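Local coordinates for protein L-glyceraldehyde 3-phosphate reductase (Clostridium beijerinckii, PDB 6HG6) that reduces aldehydes, furfural among them, as an aldo-keto reductase of TIM-barrel fold that binds NADPH, at residues A[26-31]-A[55-60]; A[218-223]-A[292-297]; A[60-65]-A[92-97]. All coordinates share one frame; numbering follows the deposited sequence. Where two conformers were deposited one is given.

Interaction 1. Residues A[26-31]-A[55-60]; sequences PMISFG and NGITHF. With NDP (NADPH dihydro-nicotinamide-adenine-dinucleotide phosphate), chain B.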
loop_
_atom_site.group_PDB
_atom_site.type_symbol
_atom_site.label_atom_id
_atom_site.label_comp_id
_atom_site.label_asym_id
_atom_site.label_seq_id
_atom_site.Cartn_x
_atom_site.Cartn_y
_atom_site.Cartn_z
ATOM N N PRO A 26 -8.309 5.654 3.064
ATOM C CA PRO A 26 -8.396 6.741 2.091
ATOM C C PRO A 26 -8.182 6.078 0.717
ATOM O O PRO A 26 -7.417 5.116 0.628
ATOM C CB PRO A 26 -7.168 7.613 2.395
ATOM C CG PRO A 26 -6.160 6.607 2.982
ATOM C CD PRO A 26 -7.039 5.684 3.806
ATOM N N MET A 27 -8.774 6.614 -0.334
ATOM C CA MET A 27 -8.609 6.018 -1.676
ATOM C C MET A 27 -7.155 6.149 -2.119
ATOM O O MET A 27 -6.735 5.313 -2.909
ATOM C CB MET A 27 -9.553 6.649 -2.691
ATOM C CG MET A 27 -10.955 6.184 -2.474
ATOM S SD MET A 27 -12.037 6.819 -3.805
ATOM C CE MET A 27 -11.499 5.859 -5.207
ATOM N N ILE A 28 -6.431 7.119 -1.577
ATOM C CA ILE A 28 -4.952 7.250 -1.719
ATOM C C ILE A 28 -4.329 7.017 -0.344
ATOM O O ILE A 28 -4.658 7.755 0.557
ATOM C CB ILE A 28 -4.496 8.628 -2.276
ATOM C CG1 ILE A 28 -5.177 9.007 -3.588
ATOM C CG2 ILE A 28 -2.992 8.628 -2.439
ATOM C CD1 ILE A 28 -4.998 7.958 -4.629
ATOM N N SER A 29 -3.450 6.022 -0.243
ATOM C CA SER A 29 -2.629 5.711 0.943
ATOM C C SER A 29 -1.190 6.097 0.634
ATOM O O SER A 29 -0.800 6.062 -0.582
ATOM C CB SER A 29 -2.739 4.266 1.343
ATOM O OG SER A 29 -4.076 3.928 1.715
ATOM N N PHE A 30 -0.409 6.345 1.688
ATOM C CA PHE A 30 0.974 6.813 1.537
ATOM C C PHE A 30 1.922 5.736 2.053
ATOM O O PHE A 30 1.795 5.304 3.202
ATOM C CB PHE A 30 1.143 8.156 2.235
ATOM C CG PHE A 30 2.467 8.755 1.905
ATOM C CD1 PHE A 30 2.694 9.259 0.627
ATOM C CD2 PHE A 30 3.499 8.711 2.814
ATOM C CE1 PHE A 30 3.951 9.723 0.270
ATOM C CE2 PHE A 30 4.752 9.203 2.457
ATOM C CZ PHE A 30 4.956 9.729 1.211
ATOM N N GLY A 31 2.874 5.348 1.218
ATOM C CA GLY A 31 3.844 4.300 1.573
ATOM C C GLY A 31 5.222 4.857 1.824
ATOM O O GLY A 31 5.611 5.836 1.142
ATOM N N ASN A 55 -4.033 16.436 3.422
ATOM C CA ASN A 55 -4.853 16.150 2.208
ATOM C C ASN A 55 -5.745 14.928 2.433
ATOM O O ASN A 55 -6.308 14.406 1.453
ATOM C CB ASN A 55 -3.938 15.994 0.999
ATOM C CG ASN A 55 -3.427 17.350 0.585
ATOM O OD1 ASN A 55 -2.323 17.753 0.963
ATOM N ND2 ASN A 55 -4.270 18.123 -0.046
ATOM N N GLY A 56 -5.872 14.483 3.684
ATOM C CA GLY A 56 -6.807 13.412 4.077
ATOM C C GLY A 56 -6.264 12.030 3.943
ATOM O O GLY A 56 -7.025 11.091 4.197
ATOM N N ILE A 57 -4.970 11.866 3.652
ATOM C CA ILE A 57 -4.340 10.530 3.637
ATOM C C ILE A 57 -4.121 10.120 5.094
ATOM O O ILE A 57 -3.250 10.683 5.775
ATOM C CB ILE A 57 -3.065 10.473 2.803
ATOM C CG1 ILE A 57 -3.406 10.892 1.376
ATOM C CG2 ILE A 57 -2.539 9.077 2.864
ATOM C CD1 ILE A 57 -2.178 11.133 0.507
ATOM N N THR A 58 -4.907 9.148 5.557
ATOM C CA THR A 58 -4.893 8.728 6.967
ATOM C C THR A 58 -4.104 7.441 7.134
ATOM O O THR A 58 -4.027 6.942 8.296
ATOM C CB THR A 58 -6.328 8.543 7.452
ATOM O OG1 THR A 58 -6.998 7.612 6.593
ATOM C CG2 THR A 58 -7.055 9.851 7.474
ATOM N N HIS A 59 -3.682 6.836 6.041
ATOM C CA HIS A 59 -3.027 5.516 6.091
ATOM C C HIS A 59 -1.582 5.648 5.641
ATOM O O HIS A 59 -1.348 6.119 4.518
ATOM C CB HIS A 59 -3.825 4.494 5.316
ATOM C CG HIS A 59 -3.149 3.182 5.233
ATOM N ND1 HIS A 59 -2.407 2.671 6.319
ATOM C CD2 HIS A 59 -3.125 2.238 4.268
ATOM C CE1 HIS A 59 -1.930 1.481 5.960
ATOM N NE2 HIS A 59 -2.383 1.176 4.736
ATOM N N PHE A 60 -0.676 5.300 6.551
ATOM C CA PHE A 60 0.780 5.234 6.352
ATOM C C PHE A 60 1.176 3.765 6.376
ATOM O O PHE A 60 0.922 3.069 7.379
ATOM C CB PHE A 60 1.523 6.078 7.392
ATOM C CG PHE A 60 1.264 7.543 7.198
ATOM C CD1 PHE A 60 0.161 8.128 7.787
ATOM C CD2 PHE A 60 2.056 8.320 6.372
ATOM C CE1 PHE A 60 -0.121 9.468 7.581
ATOM C CE2 PHE A 60 1.774 9.662 6.155
ATOM C CZ PHE A 60 0.695 10.243 6.778
HETATM P PA NDP B . 4.330 4.397 -7.030
HETATM O O1A NDP B . 4.177 3.381 -8.112
HETATM O O2A NDP B . 3.258 5.352 -6.611
HETATM O O5B NDP B . 5.702 5.210 -7.243
HETATM C C5B NDP B . 6.053 6.270 -6.314
HETATM C C4B NDP B . 7.128 7.131 -6.923
HETATM O O4B NDP B . 6.645 7.620 -8.201
HETATM C C3B NDP B . 7.534 8.388 -6.140
HETATM O O3B NDP B . 8.570 8.157 -5.189
HETATM C C2B NDP B . 8.006 9.296 -7.269
HETATM O O2B NDP B . 9.319 8.873 -7.626
HETATM C C1B NDP B . 7.025 8.962 -8.385
HETATM N N9A NDP B . 5.799 9.751 -8.409
HETATM C C8A NDP B . 4.786 9.751 -7.482
HETATM N N7A NDP B . 3.781 10.526 -7.807
HETATM C C5A NDP B . 4.151 11.073 -9.027
HETATM C C6A NDP B . 3.507 11.976 -9.896
HETATM N N6A NDP B . 2.311 12.505 -9.654
HETATM N N1A NDP B . 4.150 12.309 -11.046
HETATM C C2A NDP B . 5.354 11.770 -11.283
HETATM N N3A NDP B . 6.050 10.907 -10.544
HETATM C C4A NDP B . 5.388 10.592 -9.416
HETATM O O3 NDP B . 4.635 3.593 -5.660
HETATM P PN NDP B . 5.879 2.775 -5.072
HETATM O O1N NDP B . 6.803 3.767 -4.448
HETATM O O2N NDP B . 6.404 1.787 -6.062
HETATM O O5D NDP B . 5.135 1.950 -3.902
HETATM C C5D NDP B . 4.214 2.676 -3.047
HETATM C C4D NDP B . 4.113 1.969 -1.716
HETATM O O4D NDP B . 3.607 0.638 -1.924
HETATM C C3D NDP B . 5.422 1.727 -0.969
HETATM O O3D NDP B . 5.856 2.916 -0.323
HETATM C C2D NDP B . 4.979 0.614 -0.011
HETATM O O2D NDP B . 4.276 1.159 1.075
HETATM C C1D NDP B . 4.056 -0.225 -0.889
HETATM N N1N NDP B . 4.753 -1.388 -1.493
HETATM C C2N NDP B . 4.444 -2.659 -1.074
HETATM C C3N NDP B . 5.221 -3.743 -1.377
HETATM C C7N NDP B . 4.814 -5.102 -0.870
HETATM O O7N NDP B . 3.851 -5.229 -0.090
HETATM N N7N NDP B . 5.548 -6.138 -1.273
HETATM C C4N NDP B . 6.448 -3.502 -2.213
HETATM C C5N NDP B . 6.570 -2.140 -2.776
HETATM C C6N NDP B . 5.710 -1.194 -2.472
HETATM P P2B NDP B . 10.337 10.003 -8.174
HETATM O O1X NDP B . 10.037 11.387 -7.634
HETATM O O2X NDP B . 11.705 9.508 -7.731
HETATM O O3X NDP B . 10.136 9.908 -9.679
#
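The ring of Phe30 is met at its edge by that of Phe60, whose CD2 lies near the Phe30 ring plane, 3.9 Å from Phe30 CD2. With its CG anti to the backbone N (chi1 -171°), Phe30 brings this corner of its ring up to the CD2-CE2 side of Phe60. The other flat group, the His59 imidazole, is also approached at an edge: Ser29 OG sits close to the ring plane, 3.2 Å from His59 CD2. That oxygen finds its polar partner in Ser294 OG. The imidazole is held from its ND1 by a hydrogen bond to Leu93 O, which helps fix the turn of the imidazole about its CB-CG bond.

Ile57 packs against the start of strand 28-31. Its CG2 lies 3.8 Å from Phe30 CB, and its CD1 lies 4.0 Å from Ile28 CG2. The same CG2 is 3.4 Å from Ile28 O, a buried carbonyl that has no polar partner in the model. Further back, Pro26 uses its CD atom against Thr58, 3.4 Å from Thr58 OG1, while the same carbon rests on His59 CB.

A single hydrogen bond ties the two backbones: Phe30 N donates to His59 O over 3.0 Å, nearly straight at 173°. Beside it, Phe60 CA points a C-H at Phe30 O. Gly56, with positive phi, closes helix 42-54 in a Schellman motif just before Ile57, and the backbone of Gly31 touches O3D of the nicotinamide ribose of NADPH. Parallel neighbours 28-31 and 59-61, joined through helix 42-54, make up a beta-alpha-beta crossover, the repeating unit of the TIM barrel.

Interaction 2. Residues A[218-223]-A[292-297]; sequences GIIAFS and VTSVLI. With NDP (NADPH dihydro-nicotinamide-adenine-dinucleotide phosphate), chain B.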
loop_
_atom_site.group_PDB
_atom_site.type_symbol
_atom_site.label_atom_id
_atom_site.label_comp_id
_atom_site.label_asym_id
_atom_site.label_seq_id
_atom_site.Cartn_x
_atom_site.Cartn_y
_atom_site.Cartn_z
ATOM N N GLY A 218 -10.572 -6.408 1.444
ATOM C CA GLY A 218 -10.081 -5.236 0.720
ATOM C C GLY A 218 -8.829 -5.566 -0.073
ATOM O O GLY A 218 -8.201 -6.640 0.136
ATOM N N ILE A 219 -8.509 -4.670 -0.992
ATOM C CA ILE A 219 -7.240 -4.716 -1.743
ATOM C C ILE A 219 -6.622 -3.336 -1.680
ATOM O O ILE A 219 -7.282 -2.365 -2.011
ATOM C CB ILE A 219 -7.424 -5.130 -3.209
ATOM C CG1 ILE A 219 -8.168 -6.457 -3.329
ATOM C CG2 ILE A 219 -6.043 -5.146 -3.891
ATOM C CD1 ILE A 219 -8.618 -6.803 -4.697
ATOM N N ILE A 220 -5.338 -3.274 -1.396
ATOM C CA ILE A 220 -4.597 -1.989 -1.509
ATOM C C ILE A 220 -3.514 -2.289 -2.540
ATOM O O ILE A 220 -2.769 -3.272 -2.402
ATOM C CB ILE A 220 -4.129 -1.444 -0.132
ATOM C CG1 ILE A 220 -3.359 -0.143 -0.333
ATOM C CG2 ILE A 220 -3.300 -2.431 0.696
ATOM C CD1 ILE A 220 -3.016 0.563 0.971
ATOM N N ALA A 221 -3.533 -1.549 -3.639
ATOM C CA ALA A 221 -2.663 -1.780 -4.796
ATOM C C ALA A 221 -1.373 -1.002 -4.631
ATOM O O ALA A 221 -1.427 0.208 -4.425
ATOM C CB ALA A 221 -3.388 -1.337 -6.032
ATOM N N PHE A 222 -0.235 -1.651 -4.800
ATOM C CA PHE A 222 1.025 -0.886 -4.775
ATOM C C PHE A 222 1.719 -0.908 -6.126
ATOM O O PHE A 222 1.352 -1.703 -7.031
ATOM C CB PHE A 222 1.881 -1.361 -3.631
ATOM C CG PHE A 222 2.485 -2.717 -3.789
ATOM C CD1 PHE A 222 3.706 -2.868 -4.418
ATOM C CD2 PHE A 222 1.925 -3.803 -3.135
ATOM C CE1 PHE A 222 4.308 -4.119 -4.479
ATOM C CE2 PHE A 222 2.552 -5.046 -3.172
ATOM C CZ PHE A 222 3.721 -5.211 -3.856
ATOM N N SER A 223 2.712 -0.027 -6.263
ATOM C CA SER A 223 3.481 0.215 -7.502
ATOM C C SER A 223 2.542 0.522 -8.664
ATOM O O SER A 223 2.735 -0.006 -9.759
ATOM C CB SER A 223 4.340 -0.957 -7.849
ATOM O OG SER A 223 5.090 -0.655 -9.003
ATOM N N VAL A 292 -11.044 -2.794 -5.456
ATOM C CA VAL A 292 -9.731 -2.200 -5.076
ATOM C C VAL A 292 -10.053 -1.067 -4.107
ATOM O O VAL A 292 -10.738 -0.119 -4.484
ATOM C CB VAL A 292 -8.905 -1.737 -6.282
ATOM C CG1 VAL A 292 -7.641 -1.036 -5.810
ATOM C CG2 VAL A 292 -8.570 -2.941 -7.148
ATOM N N THR A 293 -9.637 -1.217 -2.878
ATOM C CA THR A 293 -10.014 -0.268 -1.799
ATOM C C THR A 293 -9.218 1.038 -1.906
ATOM O O THR A 293 -9.791 2.126 -1.842
ATOM C CB THR A 293 -9.748 -0.896 -0.439
ATOM O OG1 THR A 293 -10.275 -2.225 -0.416
ATOM C CG2 THR A 293 -10.312 -0.033 0.673
ATOM N N SER A 294 -7.932 0.921 -2.151
ATOM C CA SER A 294 -6.988 2.053 -2.068
ATOM C C SER A 294 -5.803 1.810 -2.981
ATOM O O SER A 294 -5.489 0.656 -3.321
ATOM C CB SER A 294 -6.481 2.177 -0.635
ATOM O OG SER A 294 -5.717 3.346 -0.424
ATOM N N VAL A 295 -5.202 2.897 -3.398
ATOM C CA VAL A 295 -3.919 2.795 -4.147
ATOM C C VAL A 295 -2.836 3.408 -3.256
ATOM O O VAL A 295 -3.014 4.537 -2.718
ATOM C CB VAL A 295 -3.998 3.458 -5.522
ATOM C CG1 VAL A 295 -4.339 4.929 -5.415
ATOM C CG2 VAL A 295 -2.699 3.245 -6.287
ATOM N N LEU A 296 -1.736 2.687 -3.166
ATOM C CA LEU A 296 -0.612 3.065 -2.311
ATOM C C LEU A 296 0.424 3.782 -3.153
ATOM O O LEU A 296 0.912 3.200 -4.160
ATOM C CB LEU A 296 -0.229 1.709 -1.709
ATOM C CG LEU A 296 0.671 1.662 -0.520
ATOM C CD1 LEU A 296 0.401 2.725 0.523
ATOM C CD2 LEU A 296 0.624 0.265 0.029
ATOM N N ILE A 297 0.642 5.076 -2.883
ATOM C CA ILE A 297 1.634 5.927 -3.594
ATOM C C ILE A 297 2.884 6.149 -2.737
ATOM O O ILE A 297 2.834 6.019 -1.513
ATOM C CB ILE A 297 1.078 7.312 -3.989
ATOM C CG1 ILE A 297 0.831 8.204 -2.759
ATOM C CG2 ILE A 297 -0.163 7.136 -4.837
ATOM C CD1 ILE A 297 0.569 9.668 -3.034
HETATM P PA NDP B . 4.330 4.397 -7.030
HETATM O O1A NDP B . 4.177 3.381 -8.112
HETATM O O2A NDP B . 3.258 5.352 -6.611
HETATM O O5B NDP B . 5.702 5.210 -7.243
HETATM C C5B NDP B . 6.053 6.270 -6.314
HETATM C C4B NDP B . 7.128 7.131 -6.923
HETATM O O4B NDP B . 6.645 7.620 -8.201
HETATM C C3B NDP B . 7.534 8.388 -6.140
HETATM O O3B NDP B . 8.570 8.157 -5.189
HETATM C C2B NDP B . 8.006 9.296 -7.269
HETATM O O2B NDP B . 9.319 8.873 -7.626
HETATM C C1B NDP B . 7.025 8.962 -8.385
HETATM N N9A NDP B . 5.799 9.751 -8.409
HETATM C C8A NDP B . 4.786 9.751 -7.482
HETATM N N7A NDP B . 3.781 10.526 -7.807
HETATM C C5A NDP B . 4.151 11.073 -9.027
HETATM C C6A NDP B . 3.507 11.976 -9.896
HETATM N N6A NDP B . 2.311 12.505 -9.654
HETATM N N1A NDP B . 4.150 12.309 -11.046
HETATM C C2A NDP B . 5.354 11.770 -11.283
HETATM N N3A NDP B . 6.050 10.907 -10.544
HETATM C C4A NDP B . 5.388 10.592 -9.416
HETATM O O3 NDP B . 4.635 3.593 -5.660
HETATM P PN NDP B . 5.879 2.775 -5.072
HETATM O O1N NDP B . 6.803 3.767 -4.448
HETATM O O2N NDP B . 6.404 1.787 -6.062
HETATM O O5D NDP B . 5.135 1.950 -3.902
HETATM C C5D NDP B . 4.214 2.676 -3.047
HETATM C C4D NDP B . 4.113 1.969 -1.716
HETATM O O4D NDP B . 3.607 0.638 -1.924
HETATM C C3D NDP B . 5.422 1.727 -0.969
HETATM O O3D NDP B . 5.856 2.916 -0.323
HETATM C C2D NDP B . 4.979 0.614 -0.011
HETATM O O2D NDP B . 4.276 1.159 1.075
HETATM C C1D NDP B . 4.056 -0.225 -0.889
HETATM N N1N NDP B . 4.753 -1.388 -1.493
HETATM C C2N NDP B . 4.444 -2.659 -1.074
HETATM C C3N NDP B . 5.221 -3.743 -1.377
HETATM C C7N NDP B . 4.814 -5.102 -0.870
HETATM O O7N NDP B . 3.851 -5.229 -0.090
HETATM N N7N NDP B . 5.548 -6.138 -1.273
HETATM C C4N NDP B . 6.448 -3.502 -2.213
HETATM C C5N NDP B . 6.570 -2.140 -2.776
HETATM C C6N NDP B . 5.710 -1.194 -2.472
HETATM P P2B NDP B . 10.337 10.003 -8.174
HETATM O O1X NDP B . 10.037 11.387 -7.634
HETATM O O2X NDP B . 11.705 9.508 -7.731
HETATM O O3X NDP B . 10.136 9.908 -9.679
#
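Ile219 O is gripped by two successive amides of the facing segment, Thr293 N at 2.8 Å in the carbonyl plane and, more weakly, Ser294 N at 3.4 Å. Thr293 serves the same residue from its side chain as well: OG1, placed beside its own backbone N (chi1 -47°), accepts from Ile219 N at 3.1 Å. Val292 is nearest Ile219 and Ser294 nearest Ile220 by CA, so Thr293 is an extra residue in the register, yet it bonds to Ile219 through both N and OG1; the regular ladder follows. There Ala221 N donates to Ser294 O at 3.0 Å, and Leu296 N to Ala221 O at 2.8 Å.

These are the seventh and eighth strands of the TIM barrel, parallel and crossing at -30°; strand 294-297 goes on to meet 28-31 and so closes the cylinder. Ser294 OG takes part in that closure by bonding to Pro26 O and Ser29 OG.

On the face that carries Ile220 and Ser294, the CD1 end of Ile220 crosses Leu296, 3.8 Å from its CD2. Leu296 then turns CG to the cofactor, 3.4 Å from NADPH O4D. Phe222 offers one ring face to the nicotinamide, as an aromatic residue does in other aldo-keto reductases, with C3N 3.1 Å above the ring centre, a position reached with CG lying between the backbone N and the carbonyl carbon (chi1 71°).

Interaction 3. Residues A[60-65]-A[92-97]; sequences FDLANN and LLISTK. With NDP (NADPH dihydro-nicotinamide-adenine-dinucleotide phosphate), chain B.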
loop_
_atom_site.group_PDB
_atom_site.type_symbol
_atom_site.label_atom_id
_atom_site.label_comp_id
_atom_site.label_asym_id
_atom_site.label_seq_id
_atom_site.Cartn_x
_atom_site.Cartn_y
_atom_site.Cartn_z
ATOM N N PHE A 60 -0.676 5.300 6.551
ATOM C CA PHE A 60 0.780 5.234 6.352
ATOM C C PHE A 60 1.176 3.765 6.376
ATOM O O PHE A 60 0.922 3.069 7.379
ATOM C CB PHE A 60 1.523 6.078 7.392
ATOM C CG PHE A 60 1.264 7.543 7.198
ATOM C CD1 PHE A 60 0.161 8.128 7.787
ATOM C CD2 PHE A 60 2.056 8.320 6.372
ATOM C CE1 PHE A 60 -0.121 9.468 7.581
ATOM C CE2 PHE A 60 1.774 9.662 6.155
ATOM C CZ PHE A 60 0.695 10.243 6.778
ATOM N N ASP A 61 1.790 3.323 5.286
ATOM C CA ASP A 61 2.162 1.899 5.102
ATOM C C ASP A 61 3.669 1.756 5.251
ATOM O O ASP A 61 4.439 2.425 4.550
ATOM C CB ASP A 61 1.692 1.394 3.734
ATOM C CG ASP A 61 1.977 -0.070 3.503
ATOM O OD1 ASP A 61 1.309 -0.932 4.156
ATOM O OD2 ASP A 61 2.983 -0.333 2.780
ATOM N N LEU A 62 4.064 0.899 6.171
ATOM C CA LEU A 62 5.466 0.537 6.408
ATOM C C LEU A 62 5.620 -0.968 6.335
ATOM O O LEU A 62 4.634 -1.717 6.145
ATOM C CB LEU A 62 5.879 1.072 7.774
ATOM C CG LEU A 62 5.901 2.583 7.848
ATOM C CD1 LEU A 62 4.573 3.078 8.436
ATOM C CD2 LEU A 62 7.072 3.033 8.667
ATOM N N ALA A 63 6.863 -1.387 6.443
ATOM C CA ALA A 63 7.278 -2.785 6.561
ATOM C C ALA A 63 8.557 -2.731 7.384
ATOM O O ALA A 63 9.269 -1.689 7.402
ATOM C CB ALA A 63 7.558 -3.466 5.238
ATOM N N ASN A 64 8.849 -3.851 8.000
ATOM C CA ASN A 64 10.069 -3.951 8.819
ATOM C C ASN A 64 11.284 -3.476 8.016
ATOM O O ASN A 64 12.104 -2.709 8.568
ATOM C CB ASN A 64 10.248 -5.346 9.422
ATOM C CG ASN A 64 10.287 -6.516 8.463
ATOM O OD1 ASN A 64 10.235 -6.354 7.228
ATOM N ND2 ASN A 64 10.410 -7.702 9.055
ATOM N N ASN A 65 11.424 -3.927 6.779
ATOM C CA ASN A 65 12.681 -3.795 6.024
ATOM C C ASN A 65 12.723 -2.543 5.149
ATOM O O ASN A 65 13.749 -2.391 4.447
ATOM C CB ASN A 65 13.016 -5.072 5.255
ATOM C CG ASN A 65 12.115 -5.352 4.082
ATOM O OD1 ASN A 65 11.217 -4.570 3.773
ATOM N ND2 ASN A 65 12.344 -6.488 3.442
ATOM N N LEU A 92 -4.977 7.856 12.532
ATOM C CA LEU A 92 -4.082 7.256 11.517
ATOM C C LEU A 92 -4.239 5.753 11.492
ATOM O O LEU A 92 -4.464 5.162 12.524
ATOM C CB LEU A 92 -2.627 7.605 11.817
ATOM C CG LEU A 92 -2.294 9.084 11.806
ATOM C CD1 LEU A 92 -0.846 9.302 12.193
ATOM C CD2 LEU A 92 -2.597 9.713 10.464
ATOM N N LEU A 93 -4.083 5.161 10.328
ATOM C CA LEU A 93 -3.900 3.708 10.218
ATOM C C LEU A 93 -2.445 3.490 9.848
ATOM O O LEU A 93 -1.960 4.016 8.796
ATOM C CB LEU A 93 -4.753 3.033 9.153
ATOM C CG LEU A 93 -6.235 3.087 9.347
ATOM C CD1 LEU A 93 -6.907 2.306 8.217
ATOM C CD2 LEU A 93 -6.638 2.604 10.723
ATOM N N ILE A 94 -1.742 2.797 10.719
ATOM C CA ILE A 94 -0.324 2.487 10.527
ATOM C C ILE A 94 -0.195 0.989 10.343
ATOM O O ILE A 94 -0.732 0.212 11.149
ATOM C CB ILE A 94 0.484 2.999 11.719
ATOM C CG1 ILE A 94 0.262 4.498 11.932
ATOM C CG2 ILE A 94 1.941 2.625 11.503
ATOM C CD1 ILE A 94 0.729 4.998 13.280
ATOM N N SER A 95 0.483 0.581 9.298
ATOM C CA SER A 95 0.725 -0.853 9.071
ATOM C C SER A 95 2.216 -1.162 9.232
ATOM O O SER A 95 3.082 -0.281 9.041
ATOM C CB SER A 95 0.284 -1.274 7.712
ATOM O OG SER A 95 1.052 -0.554 6.737
ATOM N N THR A 96 2.503 -2.424 9.480
ATOM C CA THR A 96 3.858 -2.944 9.208
ATOM C C THR A 96 3.696 -4.405 8.770
ATOM O O THR A 96 2.549 -4.907 8.683
ATOM C CB THR A 96 4.840 -2.734 10.362
ATOM O OG1 THR A 96 6.125 -2.962 9.762
ATOM C CG2 THR A 96 4.567 -3.657 11.527
ATOM N N LYS A 97 4.802 -5.037 8.441
ATOM C CA LYS A 97 4.817 -6.361 7.817
ATOM C C LYS A 97 6.096 -7.081 8.218
ATOM O O LYS A 97 7.081 -6.435 8.572
ATOM C CB LYS A 97 4.788 -6.243 6.280
ATOM C CG LYS A 97 3.944 -5.106 5.727
ATOM C CD LYS A 97 3.787 -5.200 4.203
ATOM C CE LYS A 97 2.995 -4.072 3.594
ATOM N NZ LYS A 97 3.817 -2.841 3.567
HETATM P PA NDP B . 4.330 4.397 -7.030
HETATM O O1A NDP B . 4.177 3.381 -8.112
HETATM O O2A NDP B . 3.258 5.352 -6.611
HETATM O O5B NDP B . 5.702 5.210 -7.243
HETATM C C5B NDP B . 6.053 6.270 -6.314
HETATM C C4B NDP B . 7.128 7.131 -6.923
HETATM O O4B NDP B . 6.645 7.620 -8.201
HETATM C C3B NDP B . 7.534 8.388 -6.140
HETATM O O3B NDP B . 8.570 8.157 -5.189
HETATM C C2B NDP B . 8.006 9.296 -7.269
HETATM O O2B NDP B . 9.319 8.873 -7.626
HETATM C C1B NDP B . 7.025 8.962 -8.385
HETATM N N9A NDP B . 5.799 9.751 -8.409
HETATM C C8A NDP B . 4.786 9.751 -7.482
HETATM N N7A NDP B . 3.781 10.526 -7.807
HETATM C C5A NDP B . 4.151 11.073 -9.027
HETATM C C6A NDP B . 3.507 11.976 -9.896
HETATM N N6A NDP B . 2.311 12.505 -9.654
HETATM N N1A NDP B . 4.150 12.309 -11.046
HETATM C C2A NDP B . 5.354 11.770 -11.283
HETATM N N3A NDP B . 6.050 10.907 -10.544
HETATM C C4A NDP B . 5.388 10.592 -9.416
HETATM O O3 NDP B . 4.635 3.593 -5.660
HETATM P PN NDP B . 5.879 2.775 -5.072
HETATM O O1N NDP B . 6.803 3.767 -4.448
HETATM O O2N NDP B . 6.404 1.787 -6.062
HETATM O O5D NDP B . 5.135 1.950 -3.902
HETATM C C5D NDP B . 4.214 2.676 -3.047
HETATM C C4D NDP B . 4.113 1.969 -1.716
HETATM O O4D NDP B . 3.607 0.638 -1.924
HETATM C C3D NDP B . 5.422 1.727 -0.969
HETATM O O3D NDP B . 5.856 2.916 -0.323
HETATM C C2D NDP B . 4.979 0.614 -0.011
HETATM O O2D NDP B . 4.276 1.159 1.075
HETATM C C1D NDP B . 4.056 -0.225 -0.889
HETATM N N1N NDP B . 4.753 -1.388 -1.493
HETATM C C2N NDP B . 4.444 -2.659 -1.074
HETATM C C3N NDP B . 5.221 -3.743 -1.377
HETATM C C7N NDP B . 4.814 -5.102 -0.870
HETATM O O7N NDP B . 3.851 -5.229 -0.090
HETATM N N7N NDP B . 5.548 -6.138 -1.273
HETATM C C4N NDP B . 6.448 -3.502 -2.213
HETATM C C5N NDP B . 6.570 -2.140 -2.776
HETATM C C6N NDP B . 5.710 -1.194 -2.472
HETATM P P2B NDP B . 10.337 10.003 -8.174
HETATM O O1X NDP B . 10.037 11.387 -7.634
HETATM O O2X NDP B . 11.705 9.508 -7.731
HETATM O O3X NDP B . 10.136 9.908 -9.679
#
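Asp61 and Lys97 form a salt bridge: Lys97 NZ meets Asp61 OD2 at 2.8 Å on the syn side, close to the carboxylate plane. The lysine chain is extended until its last bond, where a bend (chi4 75°) also brings NZ within 2.9 Å of Leu62 O. Hydroxyl bonds complete the grip on the carboxylate. Ser95 OG donates to Asp61 OD1 at 2.6 Å from well above the plane, and NADPH O2D donates to Asp61 OD2, also at 2.6 Å.

Lys97 NZ is further bonded to Tyr66 OH. Asp61, Tyr66 and Lys97 probably correspond to the Asp, Tyr and Lys of the aldo-keto reductase active-site tetrad, gathered here at the C-terminal ends of the second and third barrel strands.

Backbone hydrogen bonds join these parallel strands, Phe60 N to Leu93 O at 2.9 Å and Ser95 N to Phe60 O at 3.2 Å. Past the strand end, Asn64 N still reaches Lys97 O.

Apolar packing occupies the face bearing Phe60 and Ile94. Leu92 CD2 comes up to the edge of the Phe60 ring, 3.8 Å from CE1, and Leu62 lies alongside Ile94, pointing the same way, with Leu62 CD1 4.1 Å from Ile94 CG2.

In the fold
All three contacts pair neighbouring strands of one closed eight-stranded parallel barrel. Interactions 1 and 3 share strand 59-61 and Phe60, with their centres about 12 Å apart, so strands 28-31, 59-61 and 93-98 follow one another around the wall. Interaction 2 joins strands 218-222 and 294-297 much later in the chain; its centre is about 10 Å from that of interaction 1, because 294-297 lies next to 28-31, and about 14 Å from that of interaction 3. Together they span five consecutive strands across the closure. Each touches NADPH, so the barrel brings early and late parts of the chain together around one cofactor.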